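Local coordinates for protein soluble lytic murein transglycosylase (Escherichia coli, PDB 1QSA) that cleaves the glycosidic bonds between N-acetylmuramic acid and N-acetylglucosamine in peptidoglycan, forming a 1,6-anhydro bond in the N-acetylmuramic acid residue, at residues A[343-348]-A[354-359]. Sequence-based numbering, arbitrary orientation. Where two conformers were deposited one is given.
Sequences HQLMQQ and MVAAQR
Met346 lies over one face of the flat peptide between Ala356 and Ala357; the opposite face is turned away from helix 335-346. Met346 CG stands almost straight above Ala357 N at 3.6 Å, while SD passes over Ala357 CA at 3.8 Å. A bend at the last torsion (chi3 67°) keeps the methyl CE at the same height as SD, over Ala357 CB at 3.9 Å. The Ala357 methyl sits at the edge of the peptide; Ala356 CB rises from the other end and meets Met346 CG at 4.0 Å and also Leu345 CB. Beyond this touch Leu345 packs on Arg322 of helix 319-331, and Met346 also reaches Ile360. An alanine in place of Met346 would probably leave this peptide face and the Ala357 methyl without their cover and open a gap between the helices. The contact closes a helical hairpin, helices 335-346 and 351-359 joined by a short connection, within an alpha-superhelical protein. Met346 CA and Ala357 CA lie 6.0 Å apart, consistent with the small alanine side chains. The contact is van der Waals in kind, methyl against methyl and a thioether chain laid on a peptide face, with shape rather than charge setting the fit.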
loop_
_atom_site.group_PDB
_atom_site.type_symbol
_atom_site.label_atom_id
_atom_site.label_comp_id
_atom_site.label_asym_id
_atom_site.label_seq_id
_atom_site.Cartn_x
_atom_site.Cartn_y
_atom_site.Cartn_z
ATOM N N HIS A 343 -18.560 26.332 0.681
ATOM C CA HIS A 343 -17.828 27.091 1.692
ATOM C C HIS A 343 -17.409 26.198 2.861
ATOM O O HIS A 343 -16.331 26.386 3.425
ATOM C CB HIS A 343 -18.640 28.303 2.169
ATOM C CG HIS A 343 -18.554 29.482 1.246
ATOM N ND1 HIS A 343 -19.663 30.191 0.833
ATOM C CD2 HIS A 343 -17.492 30.075 0.656
ATOM C CE1 HIS A 343 -19.286 31.168 0.027
ATOM N NE2 HIS A 343 -17.973 31.118 -0.097
ATOM N N GLN A 344 -18.248 25.224 3.217
ATOM C CA GLN A 344 -17.897 24.295 4.297
ATOM C C GLN A 344 -16.720 23.428 3.851
ATOM O O GLN A 344 -15.810 23.148 4.626
ATOM C CB GLN A 344 -19.089 23.424 4.687
ATOM C CG GLN A 344 -20.079 24.143 5.583
ATOM C CD GLN A 344 -19.408 24.753 6.803
ATOM O OE1 GLN A 344 -18.975 24.040 7.712
ATOM N NE2 GLN A 344 -19.294 26.078 6.814
ATOM N N LEU A 345 -16.740 23.019 2.586
ATOM C CA LEU A 345 -15.666 22.192 2.040
ATOM C C LEU A 345 -14.333 22.935 2.036
ATOM O O LEU A 345 -13.299 22.356 2.362
ATOM C CB LEU A 345 -16.014 21.727 0.621
ATOM C CG LEU A 345 -16.856 20.460 0.491
ATOM C CD1 LEU A 345 -17.167 20.211 -0.980
ATOM C CD2 LEU A 345 -16.092 19.272 1.077
ATOM N N MET A 346 -14.367 24.220 1.699
ATOM C CA MET A 346 -13.172 25.050 1.656
ATOM C C MET A 346 -12.445 25.157 3.000
ATOM O O MET A 346 -11.257 25.479 3.036
ATOM C CB MET A 346 -13.512 26.453 1.152
ATOM C CG MET A 346 -13.767 26.535 -0.342
ATOM S SD MET A 346 -14.470 28.146 -0.815
ATOM C CE MET A 346 -13.105 29.235 -0.491
ATOM N N GLN A 347 -13.170 24.925 4.091
ATOM C CA GLN A 347 -12.589 24.990 5.434
ATOM C C GLN A 347 -11.707 23.781 5.708
ATOM O O GLN A 347 -10.914 23.780 6.662
ATOM C CB GLN A 347 -13.694 25.091 6.487
ATOM C CG GLN A 347 -14.476 26.399 6.424
ATOM C CD GLN A 347 -15.637 26.463 7.401
ATOM O OE1 GLN A 347 -16.524 27.308 7.264
ATOM N NE2 GLN A 347 -15.638 25.577 8.391
ATOM N N GLN A 348 -11.878 22.742 4.894
ATOM C CA GLN A 348 -11.138 21.494 5.045
ATOM C C GLN A 348 -9.882 21.434 4.196
ATOM O O GLN A 348 -9.599 22.342 3.417
ATOM C CB GLN A 348 -12.048 20.308 4.741
ATOM C CG GLN A 348 -13.308 20.266 5.607
ATOM C CD GLN A 348 -14.360 19.296 5.085
ATOM O OE1 GLN A 348 -15.549 19.470 5.338
ATOM N NE2 GLN A 348 -13.927 18.269 4.354
ATOM N N MET A 354 -10.153 22.225 -2.385
ATOM C CA MET A 354 -9.519 23.089 -3.389
ATOM C C MET A 354 -10.379 23.244 -4.654
ATOM O O MET A 354 -10.394 24.310 -5.284
ATOM C CB MET A 354 -8.164 22.499 -3.814
ATOM C CG MET A 354 -7.097 22.458 -2.742
ATOM S SD MET A 354 -5.581 21.679 -3.384
ATOM C CE MET A 354 -4.621 21.595 -1.877
ATOM N N VAL A 355 -11.070 22.169 -5.029
ATOM C CA VAL A 355 -11.971 22.205 -6.171
ATOM C C VAL A 355 -13.079 23.222 -5.840
ATOM O O VAL A 355 -13.441 24.068 -6.675
ATOM C CB VAL A 355 -12.651 20.837 -6.428
ATOM C CG1 VAL A 355 -13.802 21.008 -7.410
ATOM C CG2 VAL A 355 -11.657 19.822 -7.004
ATOM N N ALA A 356 -13.595 23.128 -4.620
ATOM C CA ALA A 356 -14.673 23.993 -4.151
ATOM C C ALA A 356 -14.301 25.460 -4.281
ATOM O O ALA A 356 -15.088 26.251 -4.797
ATOM C CB ALA A 356 -15.063 23.637 -2.711
ATOM N N ALA A 357 -13.089 25.808 -3.845
ATOM C CA ALA A 357 -12.601 27.181 -3.935
ATOM C C ALA A 357 -12.536 27.650 -5.397
ATOM O O ALA A 357 -13.018 28.739 -5.724
ATOM C CB ALA A 357 -11.233 27.288 -3.281
ATOM N N GLN A 358 -11.958 26.827 -6.280
ATOM C CA GLN A 358 -11.865 27.188 -7.689
ATOM C C GLN A 358 -13.261 27.305 -8.332
ATOM O O GLN A 358 -13.497 28.210 -9.124
ATOM C CB GLN A 358 -10.995 26.186 -8.463
ATOM C CG GLN A 358 -10.730 26.617 -9.911
ATOM C CD GLN A 358 -9.429 26.070 -10.508
ATOM O OE1 GLN A 358 -8.714 25.289 -9.876
ATOM N NE2 GLN A 358 -9.139 26.466 -11.743
ATOM N N ARG A 359 -14.186 26.435 -7.936
ATOM C CA ARG A 359 -15.546 26.463 -8.486
ATOM C C ARG A 359 -16.242 27.799 -8.215
ATOM O O ARG A 359 -16.838 28.376 -9.123
ATOM C CB ARG A 359 -16.386 25.294 -7.949
ATOM C CG ARG A 359 -17.825 25.233 -8.511
ATOM C CD ARG A 359 -17.790 25.043 -10.025
ATOM N NE ARG A 359 -19.101 25.155 -10.679
ATOM C CZ ARG A 359 -19.980 24.165 -10.771
ATOM N NH1 ARG A 359 -19.758 23.011 -10.157
ATOM N NH2 ARG A 359 -21.128 24.363 -11.425
#